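Local coordinates for protein HTH-type transcriptional regulator MmpR5 (Mycobacterium tuberculosis, PDB 4NB5) that controls transcription of its own gene and of the MmpS2-MmpL2, MmpS4-MmpL4 and MmpS5-MmpL5 transport systems by binding directly to promoter DNA, as a homodimer, at residues I16-F19 with V20-G24; G24-F27 with E28-L32; C46-E49 with R50-S53; P130-S133 with R134-R137. One frame throughout, in Å; residues are numbered along the deposited sequence.

Overall arrangement
Four local contacts illustrate how chemistry follows place in a MarR-type fold. Contacts 1 and 2 share G24 and run in sequence along helix 16-28, contact 1 through its body and contact 2 through its C-terminal end. All four touch the second subunit and mix buried with exposed residues. Buried are F19, V20 and M23 in contact 1, largely apolar; Y26, F27, R30 and L32 in contact 2, with an arginine-tyrosine stack beside the bound 1,3-dihydroxypropan-2-yl octadecanoate; C46 and Q51 in contact 3, where a glutamine tethers the loop before strand 51-52; and S133, R135 and L136 in contact 4, about 49 Å from contact 3 between centres, which opens helix 134-159 with arginines and water.

Contact 1. Residues I16-F19 with V20-G24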
loop_
_atom_site.group_PDB
_atom_site.type_symbol
_atom_site.label_atom_id
_atom_site.label_comp_id
_atom_site.label_asym_id
_atom_site.label_seq_id
_atom_site.Cartn_x
_atom_site.Cartn_y
_atom_site.Cartn_z
ATOM N N ILE B 16 -16.563 -7.250 -25.026
ATOM C CA ILE B 16 -16.001 -7.291 -23.681
ATOM C C ILE B 16 -15.249 -8.576 -23.361
ATOM O O ILE B 16 -14.256 -8.544 -22.629
ATOM C CB ILE B 16 -17.100 -7.093 -22.625
ATOM C CG1 ILE B 16 -17.497 -5.621 -22.532
ATOM C CG2 ILE B 16 -16.636 -7.606 -21.271
ATOM C CD1 ILE B 16 -16.336 -4.663 -22.535
ATOM N N MET B 17 -15.698 -9.720 -23.859
ATOM C CA MET B 17 -14.976 -10.921 -23.486
ATOM C C MET B 17 -13.625 -10.998 -24.190
ATOM O O MET B 17 -12.700 -11.577 -23.630
ATOM C CB MET B 17 -15.795 -12.202 -23.664
ATOM C CG MET B 17 -16.650 -12.556 -22.437
ATOM S SD MET B 17 -15.853 -12.350 -20.812
ATOM C CE MET B 17 -14.665 -13.694 -20.797
ATOM N N GLU B 18 -13.481 -10.376 -25.359
ATOM C CA GLU B 18 -12.180 -10.315 -26.017
ATOM C C GLU B 18 -11.202 -9.471 -25.189
ATOM O O GLU B 18 -10.023 -9.800 -25.064
ATOM C CB GLU B 18 -12.314 -9.743 -27.428
ATOM C CG GLU B 18 -11.003 -9.675 -28.192
ATOM C CD GLU B 18 -11.193 -9.255 -29.637
ATOM O OE1 GLU B 18 -10.192 -9.226 -30.385
ATOM O OE2 GLU B 18 -12.343 -8.957 -30.024
ATOM N N PHE B 19 -11.700 -8.382 -24.617
ATOM C CA PHE B 19 -10.885 -7.544 -23.743
ATOM C C PHE B 19 -10.464 -8.324 -22.489
ATOM O O PHE B 19 -9.293 -8.315 -22.090
ATOM C CB PHE B 19 -11.662 -6.283 -23.355
ATOM C CG PHE B 19 -11.030 -5.508 -22.241
ATOM C CD1 PHE B 19 -9.890 -4.753 -22.466
ATOM C CD2 PHE B 19 -11.569 -5.546 -20.967
ATOM C CE1 PHE B 19 -9.305 -4.051 -21.434
ATOM C CE2 PHE B 19 -10.990 -4.854 -19.935
ATOM C CZ PHE B 19 -9.859 -4.107 -20.163
ATOM N N VAL B 20 -11.427 -8.989 -21.859
ATOM C CA VAL B 20 -11.166 -9.761 -20.653
ATOM C C VAL B 20 -10.131 -10.852 -20.942
ATOM O O VAL B 20 -9.174 -11.044 -20.187
ATOM C CB VAL B 20 -12.465 -10.376 -20.103
ATOM C CG1 VAL B 20 -12.167 -11.406 -19.017
ATOM C CG2 VAL B 20 -13.366 -9.286 -19.564
ATOM N N GLU B 21 -10.309 -11.548 -22.062
ATOM C CA GLU B 21 -9.371 -12.588 -22.472
ATOM C C GLU B 21 -7.964 -12.016 -22.645
ATOM O O GLU B 21 -6.973 -12.617 -22.220
ATOM C CB GLU B 21 -9.838 -13.201 -23.790
ATOM C CG GLU B 21 -8.978 -14.333 -24.297
ATOM C CD GLU B 21 -9.276 -15.635 -23.587
ATOM O OE1 GLU B 21 -8.778 -16.683 -24.049
ATOM O OE2 GLU B 21 -10.010 -15.604 -22.572
ATOM N N GLN B 22 -7.874 -10.849 -23.271
ATOM C CA GLN B 22 -6.574 -10.257 -23.551
ATOM C C GLN B 22 -5.900 -9.769 -22.280
ATOM O O GLN B 22 -4.681 -9.855 -22.149
ATOM C CB GLN B 22 -6.692 -9.147 -24.599
ATOM C CG GLN B 22 -6.896 -9.713 -25.993
ATOM C CD GLN B 22 -7.096 -8.644 -27.053
ATOM O OE1 GLN B 22 -8.053 -8.693 -27.823
ATOM N NE2 GLN B 22 -6.176 -7.689 -27.113
ATOM N N MET B 23 -6.691 -9.281 -21.329
ATOM C CA MET B 23 -6.161 -8.945 -20.008
ATOM C C MET B 23 -5.583 -10.173 -19.304
ATOM O O MET B 23 -4.537 -10.099 -18.658
ATOM C CB MET B 23 -7.255 -8.305 -19.155
ATOM C CG MET B 23 -7.610 -6.885 -19.598
ATOM S SD MET B 23 -6.305 -5.665 -19.252
ATOM C CE MET B 23 -6.462 -5.529 -17.476
ATOM N N GLY B 24 -6.270 -11.307 -19.413
ATOM C CA GLY B 24 -5.722 -12.548 -18.901
ATOM C C GLY B 24 -4.375 -12.863 -19.535
ATOM O O GLY B 24 -3.429 -13.218 -18.840
#
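The carbonyl oxygen F19 O receives the amide of M23, with N and O 2.9 Å apart, and the side chains of these two residues meet as well. They lie alongside, pointing the same way, and the methionine sets its CG over one face of the phenyl ring, offset toward the rim and 3.6 Å from F19 CZ, in a CH-pi contact. M23 CG stands beside its own backbone N (chi1 -72°), and the bends that follow bring SD to an oblique position 4.7 Å from the centroid of the F19 ring, completing a Met-aromatic pair. This is the i to i+4 spacing of an alpha helix at work: in helix 16-28, V20 N, E21 N and Q22 N are likewise bonded to I16 O, M17 O and E18 O. The apolar strip continues toward the N-terminus, where I16 CG2 and V20 CG2 approach to 4.1 Å. It is the helix face that meets other parts of the fold: F19 packs on V45 and M23 on L40 of helix 34-45, while G121 and L114 of the second subunit touch the same pair. On the more exposed flank E18 and Q22 run side by side, pointing the same way. E18 N is itself bonded to D15 OD2, just before the helix.

Contact 2. Residues G24-F27 with E28-L32. With 2JT (1,3-dihydroxypropan-2-yl octadecanoate), chain E.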
loop_
_atom_site.group_PDB
_atom_site.type_symbol
_atom_site.label_atom_id
_atom_site.label_comp_id
_atom_site.label_asym_id
_atom_site.label_seq_id
_atom_site.Cartn_x
_atom_site.Cartn_y
_atom_site.Cartn_z
ATOM N N GLY B 24 -6.270 -11.307 -19.413
ATOM C CA GLY B 24 -5.722 -12.548 -18.901
ATOM C C GLY B 24 -4.375 -12.863 -19.535
ATOM O O GLY B 24 -3.429 -13.218 -18.840
ATOM N N GLY B 25 -4.277 -12.709 -20.852
ATOM C CA GLY B 25 -3.031 -12.998 -21.546
ATOM C C GLY B 25 -1.918 -12.052 -21.130
ATOM O O GLY B 25 -0.761 -12.452 -21.020
ATOM N N TYR B 26 -2.275 -10.795 -20.885
ATOM C CA TYR B 26 -1.304 -9.797 -20.428
ATOM C C TYR B 26 -0.681 -10.216 -19.100
ATOM O O TYR B 26 0.537 -10.118 -18.902
ATOM C CB TYR B 26 -1.981 -8.427 -20.286
ATOM C CG TYR B 26 -1.040 -7.340 -19.827
ATOM C CD1 TYR B 26 -0.834 -7.100 -18.477
ATOM C CD2 TYR B 26 -0.334 -6.572 -20.746
ATOM C CE1 TYR B 26 0.040 -6.119 -18.054
ATOM C CE2 TYR B 26 0.538 -5.590 -20.334
ATOM C CZ TYR B 26 0.723 -5.368 -18.991
ATOM O OH TYR B 26 1.595 -4.390 -18.574
ATOM N N PHE B 27 -1.514 -10.706 -18.188
ATOM C CA PHE B 27 -1.033 -11.159 -16.891
ATOM C C PHE B 27 -0.187 -12.423 -17.031
ATOM O O PHE B 27 0.922 -12.490 -16.510
ATOM C CB PHE B 27 -2.195 -11.401 -15.922
ATOM C CG PHE B 27 -2.567 -10.188 -15.089
ATOM C CD1 PHE B 27 -2.891 -8.985 -15.690
ATOM C CD2 PHE B 27 -2.609 -10.275 -13.709
ATOM C CE1 PHE B 27 -3.241 -7.879 -14.927
ATOM C CE2 PHE B 27 -2.951 -9.181 -12.940
ATOM C CZ PHE B 27 -3.267 -7.982 -13.550
ATOM N N GLU B 28 -0.699 -13.419 -17.748
ATOM C CA GLU B 28 0.006 -14.695 -17.859
ATOM C C GLU B 28 1.360 -14.544 -18.547
ATOM O O GLU B 28 2.303 -15.271 -18.241
ATOM C CB GLU B 28 -0.833 -15.734 -18.599
ATOM C CG GLU B 28 -0.246 -17.139 -18.473
ATOM C CD GLU B 28 -0.680 -18.060 -19.585
ATOM O OE1 GLU B 28 -1.901 -18.261 -19.740
ATOM O OE2 GLU B 28 0.198 -18.582 -20.306
ATOM N N SER B 29 1.461 -13.599 -19.471
ATOM C CA SER B 29 2.694 -13.421 -20.232
ATOM C C SER B 29 3.794 -12.864 -19.334
ATOM O O SER B 29 4.980 -12.892 -19.687
ATOM C CB SER B 29 2.461 -12.505 -21.437
ATOM O OG SER B 29 2.305 -11.150 -21.043
ATOM N N ARG B 30 3.389 -12.377 -18.165
ATOM C CA ARG B 30 4.304 -11.799 -17.190
ATOM C C ARG B 30 4.375 -12.612 -15.910
ATOM O O ARG B 30 4.677 -12.083 -14.836
ATOM C CB ARG B 30 3.863 -10.377 -16.891
ATOM C CG ARG B 30 4.043 -9.518 -18.095
ATOM C CD ARG B 30 3.459 -8.140 -17.953
ATOM N NE ARG B 30 3.843 -7.360 -19.117
ATOM C CZ ARG B 30 3.318 -7.502 -20.327
ATOM N NH1 ARG B 30 2.349 -8.387 -20.548
ATOM N NH2 ARG B 30 3.757 -6.751 -21.325
ATOM N N SER B 31 4.106 -13.905 -16.044
ATOM C CA SER B 31 4.226 -14.860 -14.953
ATOM C C SER B 31 3.229 -14.616 -13.828
ATOM O O SER B 31 3.389 -15.151 -12.735
ATOM C CB SER B 31 5.656 -14.864 -14.398
ATOM O OG SER B 31 6.599 -15.016 -15.448
ATOM N N LEU B 32 2.194 -13.822 -14.094
ATOM C CA LEU B 32 1.084 -13.714 -13.160
ATOM C C LEU B 32 -0.025 -14.654 -13.630
ATOM O O LEU B 32 0.059 -15.213 -14.721
ATOM C CB LEU B 32 0.593 -12.267 -13.075
ATOM C CG LEU B 32 1.617 -11.256 -12.544
ATOM C CD1 LEU B 32 1.018 -9.857 -12.525
ATOM C CD2 LEU B 32 2.108 -11.658 -11.155
HETATM C C10 2JT E . 0.174 -5.153 -13.291
HETATM C C13 2JT E . 3.576 -7.047 -14.325
HETATM C C15 2JT E . 4.921 -5.575 -15.817
HETATM C C17 2JT E . 7.045 -6.116 -16.943
HETATM C C20 2JT E . 6.894 -6.663 -20.742
HETATM C C21 2JT E . 7.649 -5.674 -21.524
HETATM C C22 2JT E . 6.821 -5.156 -22.712
HETATM C C24 2JT E . 5.398 -5.832 -24.595
HETATM O O01 2JT E . 2.749 -4.246 -11.762
HETATM C C02 2JT E . 1.746 -3.610 -11.928
HETATM O O03 2JT E . 1.098 -3.383 -10.762
HETATM C C04 2JT E . 0.732 -2.304 -10.242
HETATM C C05 2JT E . 1.591 -1.162 -10.696
HETATM O O06 2JT E . 0.844 -0.238 -11.379
HETATM C C07 2JT E . 0.955 -2.813 -8.756
HETATM O O08 2JT E . 0.697 -1.930 -7.987
HETATM C C09 2JT E . 0.785 -3.688 -13.164
HETATM C C11 2JT E . 1.037 -6.060 -14.187
HETATM C C12 2JT E . 2.546 -6.091 -13.677
HETATM C C14 2JT E . 4.919 -6.376 -14.520
HETATM C C16 2JT E . 6.237 -5.115 -16.234
HETATM C C18 2JT E . 6.459 -6.541 -18.196
HETATM C C19 2JT E . 7.464 -6.894 -19.317
HETATM C C23 2JT E . 6.599 -6.101 -23.807
HETATM C C25 2JT E . 5.139 -7.120 -25.376
#
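The guanidinium of R30 lies flat on the ring of Y26, the two planes only 14° apart and R30 CZ 3.8 Å from the ring centroid, a stacked cation-pi pair. The arginine chain runs extended from CG to NE, and the turn about its last torsion (chi4 74°) lays the flat head against the ring. NH1 sits over the CD2 side of that face and also donates to Y26 O at 3.0 Å, the oxygen lying close to the guanidinium plane. One residue thus offers both its ring and its carbonyl to the same arginine, which fixes the guanidinium in tilt and rotation. Y26 O takes a second bond from S29 OG, 3.0 Å away and above the carbonyl plane. F27 O accepts R30 N and L32 N from opposite faces of its plane. L32 N to F27 O and S31 N to E28 O, with S31 at positive phi, form the Schellman motif that ends helix 16-28, and L32 CB settles obliquely on F27 CD2 at 3.8 Å. Y26 and R30 line the pocket of 1,3-dihydroxypropan-2-yl octadecanoate, whose acyl chain passes the ring edge, with its C11 4.0 Å from Y26 CE1. NH1 is satisfied by Y26 O and NH2 by a salt bridge to E113 of the second subunit; NE, buried against the aliphatic chain, has no polar partner in the model.

Contact 3. Residues C46-E49 with R50-S53; sequences CDPE and RQSS
Q51 turns its amide back over the preceding loop, where NE2 donates to P48 O at 3.0 Å. The donor lies in the carbonyl plane, while the oxygen is tilted somewhat from the amide plane. A bend at chi2 (-89°) folds the glutamine this way and lays its CG 3.6 Å from C46 SG, so one side chain touches C46 at the start of the turn and P48 beyond its cis peptide. OE1 is bonded to the indole nitrogen of W42, which fixes the amide's rotation. E49 and R50 find their polar partners outside the turn: E49 OE1 forms a salt bridge with R94, and R50 reaches Y92 in a cation-pi contact and E21 of the third subunit in a salt bridge. The R50 backbone does touch the turn, with R50 O 3.6 Å from P48 CG. The motif is the entry to a winged helix-turn-helix: strand 51-52 pairs with strand 92-95 of the wing, and S52 is the N-cap of helix 53-59, just before the residues assigned by inference to the DNA-binding motif. With both ends of its amide engaged, buried Q51 serves as a polar link between helix 34-45 and the loop that follows it.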
loop_
_atom_site.group_PDB
_atom_site.type_symbol
_atom_site.label_atom_id
_atom_site.label_comp_id
_atom_site.label_asym_id
_atom_site.label_seq_id
_atom_site.Cartn_x
_atom_site.Cartn_y
_atom_site.Cartn_z
ATOM N N CYS B 46 -17.458 -4.329 -16.139
ATOM C CA CYS B 46 -18.737 -4.868 -15.689
ATOM C C CYS B 46 -19.722 -3.772 -15.277
ATOM O O CYS B 46 -19.343 -2.638 -14.970
ATOM C CB CYS B 46 -18.524 -5.843 -14.530
ATOM S SG CYS B 46 -17.755 -5.090 -13.084
ATOM N N ASP B 47 -21.000 -4.129 -15.286
ATOM C CA ASP B 47 -22.056 -3.229 -14.855
ATOM C C ASP B 47 -23.091 -4.084 -14.139
ATOM O O ASP B 47 -23.600 -5.039 -14.720
ATOM C CB ASP B 47 -22.687 -2.542 -16.060
ATOM C CG ASP B 47 -23.756 -1.549 -15.666
ATOM O OD1 ASP B 47 -23.470 -0.680 -14.821
ATOM O OD2 ASP B 47 -24.883 -1.642 -16.196
ATOM N N PRO B 48 -23.372 -3.782 -12.862
ATOM C CA PRO B 48 -22.804 -2.683 -12.078
ATOM C C PRO B 48 -21.337 -2.906 -11.754
ATOM O O PRO B 48 -20.839 -4.027 -11.862
ATOM C CB PRO B 48 -23.637 -2.707 -10.791
ATOM C CG PRO B 48 -24.064 -4.112 -10.652
ATOM C CD PRO B 48 -24.279 -4.615 -12.052
ATOM N N GLU B 49 -20.667 -1.842 -11.337
ATOM C CA GLU B 49 -19.253 -1.914 -11.017
ATOM C C GLU B 49 -18.977 -2.877 -9.871
ATOM O O GLU B 49 -17.985 -3.602 -9.897
ATOM C CB GLU B 49 -18.712 -0.521 -10.708
ATOM C CG GLU B 49 -18.856 0.425 -11.886
ATOM C CD GLU B 49 -18.242 1.786 -11.640
ATOM O OE1 GLU B 49 -17.466 1.929 -10.674
ATOM O OE2 GLU B 49 -18.543 2.715 -12.420
ATOM N N ARG B 50 -19.846 -2.909 -8.866
ATOM C CA ARG B 50 -19.647 -3.852 -7.778
ATOM C C ARG B 50 -20.198 -5.236 -8.138
ATOM O O ARG B 50 -21.290 -5.360 -8.688
ATOM C CB ARG B 50 -20.275 -3.335 -6.480
ATOM C CG ARG B 50 -21.725 -3.704 -6.292
ATOM C CD ARG B 50 -22.158 -3.412 -4.871
ATOM N NE ARG B 50 -23.480 -3.955 -4.586
ATOM C CZ ARG B 50 -24.036 -3.968 -3.382
ATOM N NH1 ARG B 50 -23.385 -3.467 -2.340
ATOM N NH2 ARG B 50 -25.246 -4.486 -3.219
ATOM N N GLN B 51 -19.421 -6.268 -7.823
ATOM C CA GLN B 51 -19.769 -7.647 -8.149
ATOM C C GLN B 51 -19.571 -8.549 -6.939
ATOM O O GLN B 51 -18.566 -8.435 -6.229
ATOM C CB GLN B 51 -18.872 -8.163 -9.280
ATOM C CG GLN B 51 -18.949 -7.362 -10.560
ATOM C CD GLN B 51 -20.037 -7.859 -11.488
ATOM O OE1 GLN B 51 -20.016 -9.013 -11.918
ATOM N NE2 GLN B 51 -20.989 -6.995 -11.800
ATOM N N SER B 52 -20.504 -9.473 -6.720
ATOM C CA SER B 52 -20.350 -10.459 -5.657
ATOM C C SER B 52 -19.378 -11.558 -6.055
ATOM O O SER B 52 -19.134 -11.793 -7.243
ATOM C CB SER B 52 -21.703 -11.092 -5.324
ATOM O OG SER B 52 -22.076 -12.023 -6.325
ATOM N N SER B 53 -18.832 -12.247 -5.059
ATOM C CA SER B 53 -17.918 -13.357 -5.304
ATOM C C SER B 53 -18.555 -14.397 -6.227
ATOM O O SER B 53 -17.911 -14.917 -7.145
ATOM C CB SER B 53 -17.517 -14.016 -3.981
ATOM O OG SER B 53 -16.658 -13.175 -3.234
#

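Contact 4. Residues P130-S133 with R134-R137; sequences PQRS and RRLR
R137 lays one face of its guanidinium over the backbone of the S133-R134 junction, with S133 C and R134 CA both about 3.6 Å from its plane. This is the N-terminal start of helix 134-159, the long last helix of the MarR-type subunit, which at this end meets the second subunit; residues 130-132 already have helical backbone angles but lack the regular bonds. The arginine is bent at chi3 (-62°), which folds its head back to P130 O: NH1 and NH2 grip this single oxygen end-on, at 3.0 and 3.1 Å, and it lies near the guanidinium plane. S133 N donates to the same atom, so three N-H groups converge on it. The first regular helical bond across the junction, R137 N to S133 O, follows a turn later. R135, also bent at chi3, sends its head the other way round the helix start, and its NH2 meets a lone pair of R132 O at 3.0 Å in the carbonyl plane. Its guanidinium then continues into the second subunit, binding L43 O and C46 O there. S133 and L136 pack on L122 and L125 of the same chain. Where i to i+4 backbone bonds would be expected, waters stand between the groups. One accepts R135 NE at 2.8 Å and R135 N, beside Q131 O. The second donates to R132 O at 2.7 Å and accepts L136 N at 3.0 Å.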
loop_
_atom_site.group_PDB
_atom_site.type_symbol
_atom_site.label_atom_id
_atom_site.label_comp_id
_atom_site.label_asym_id
_atom_site.label_seq_id
_atom_site.Cartn_x
_atom_site.Cartn_y
_atom_site.Cartn_z
ATOM N N PRO B 130 34.903 -2.503 -3.354
ATOM C CA PRO B 130 33.748 -1.668 -3.694
ATOM C C PRO B 130 33.216 -1.878 -5.119
ATOM O O PRO B 130 32.032 -1.624 -5.343
ATOM C CB PRO B 130 34.257 -0.231 -3.488
ATOM C CG PRO B 130 35.722 -0.332 -3.238
ATOM C CD PRO B 130 36.041 -1.728 -2.837
ATOM N N GLN B 131 34.047 -2.335 -6.054
ATOM C CA GLN B 131 33.581 -2.637 -7.407
ATOM C C GLN B 131 32.450 -3.672 -7.400
ATOM O O GLN B 131 31.544 -3.630 -8.243
ATOM C CB GLN B 131 34.721 -3.173 -8.276
ATOM C CG GLN B 131 35.805 -2.149 -8.602
ATOM C CD GLN B 131 36.977 -2.241 -7.648
ATOM O OE1 GLN B 131 36.808 -2.553 -6.472
ATOM N NE2 GLN B 131 38.178 -1.987 -8.159
ATOM N N ARG B 132 32.504 -4.605 -6.456
ATOM C CA ARG B 132 31.526 -5.690 -6.415
ATOM C C ARG B 132 30.145 -5.157 -6.052
ATOM O O ARG B 132 29.126 -5.756 -6.412
ATOM C CB ARG B 132 31.937 -6.768 -5.419
ATOM C CG ARG B 132 31.121 -8.041 -5.531
ATOM C CD ARG B 132 31.633 -9.146 -4.624
ATOM N NE ARG B 132 30.622 -10.183 -4.423
ATOM C CZ ARG B 132 30.678 -11.115 -3.481
ATOM N NH1 ARG B 132 31.723 -11.173 -2.654
ATOM N NH2 ARG B 132 29.695 -11.995 -3.365
ATOM N N SER B 133 30.113 -4.038 -5.341
ATOM C CA SER B 133 28.855 -3.436 -4.881
ATOM C C SER B 133 28.253 -2.427 -5.860
ATOM O O SER B 133 27.195 -1.857 -5.587
ATOM C CB SER B 133 29.058 -2.749 -3.526
ATOM O OG SER B 133 29.042 -3.683 -2.471
ATOM N N ARG B 134 28.908 -2.210 -6.998
ATOM C CA ARG B 134 28.427 -1.249 -7.976
ATOM C C ARG B 134 26.980 -1.514 -8.409
ATOM O O ARG B 134 26.187 -0.585 -8.511
ATOM C CB ARG B 134 29.316 -1.233 -9.211
ATOM C CG ARG B 134 28.956 -0.139 -10.194
ATOM C CD ARG B 134 29.728 -0.286 -11.496
ATOM N NE ARG B 134 29.378 0.752 -12.465
ATOM C CZ ARG B 134 29.799 0.779 -13.727
ATOM N NH1 ARG B 134 30.590 -0.180 -14.193
ATOM N NH2 ARG B 134 29.424 1.767 -14.527
ATOM N N ARG B 135 26.647 -2.770 -8.685
ATOM C CA ARG B 135 25.287 -3.108 -9.116
ATOM C C ARG B 135 24.238 -2.707 -8.080
ATOM O O ARG B 135 23.186 -2.155 -8.425
ATOM C CB ARG B 135 25.175 -4.609 -9.394
ATOM C CG ARG B 135 25.944 -5.084 -10.618
ATOM C CD ARG B 135 26.233 -6.575 -10.505
ATOM N NE ARG B 135 27.255 -6.833 -9.488
ATOM C CZ ARG B 135 27.590 -8.031 -9.028
ATOM N NH1 ARG B 135 26.986 -9.123 -9.478
ATOM N NH2 ARG B 135 28.547 -8.136 -8.104
ATOM N N LEU B 136 24.513 -2.988 -6.812
ATOM C CA LEU B 136 23.580 -2.640 -5.748
ATOM C C LEU B 136 23.466 -1.133 -5.575
ATOM O O LEU B 136 22.377 -0.620 -5.305
ATOM C CB LEU B 136 23.997 -3.270 -4.426
ATOM C CG LEU B 136 23.676 -4.755 -4.266
ATOM C CD1 LEU B 136 24.451 -5.319 -3.086
ATOM C CD2 LEU B 136 22.188 -5.002 -4.080
ATOM N N ARG B 137 24.587 -0.422 -5.694
ATOM C CA ARG B 137 24.545 1.032 -5.571
ATOM C C ARG B 137 23.687 1.630 -6.677
ATOM O O ARG B 137 22.910 2.558 -6.433
ATOM C CB ARG B 137 25.946 1.649 -5.601
ATOM C CG ARG B 137 26.747 1.399 -4.343
ATOM C CD ARG B 137 27.984 2.310 -4.261
ATOM N NE ARG B 137 28.926 2.074 -5.356
ATOM C CZ ARG B 137 29.879 1.139 -5.351
ATOM N NH1 ARG B 137 30.037 0.337 -4.309
ATOM N NH2 ARG B 137 30.680 1.001 -6.396
HETATM O O HOH W 1 29.116 -4.696 -9.365
HETATM O O HOH W 2 26.448 -5.250 -6.280
#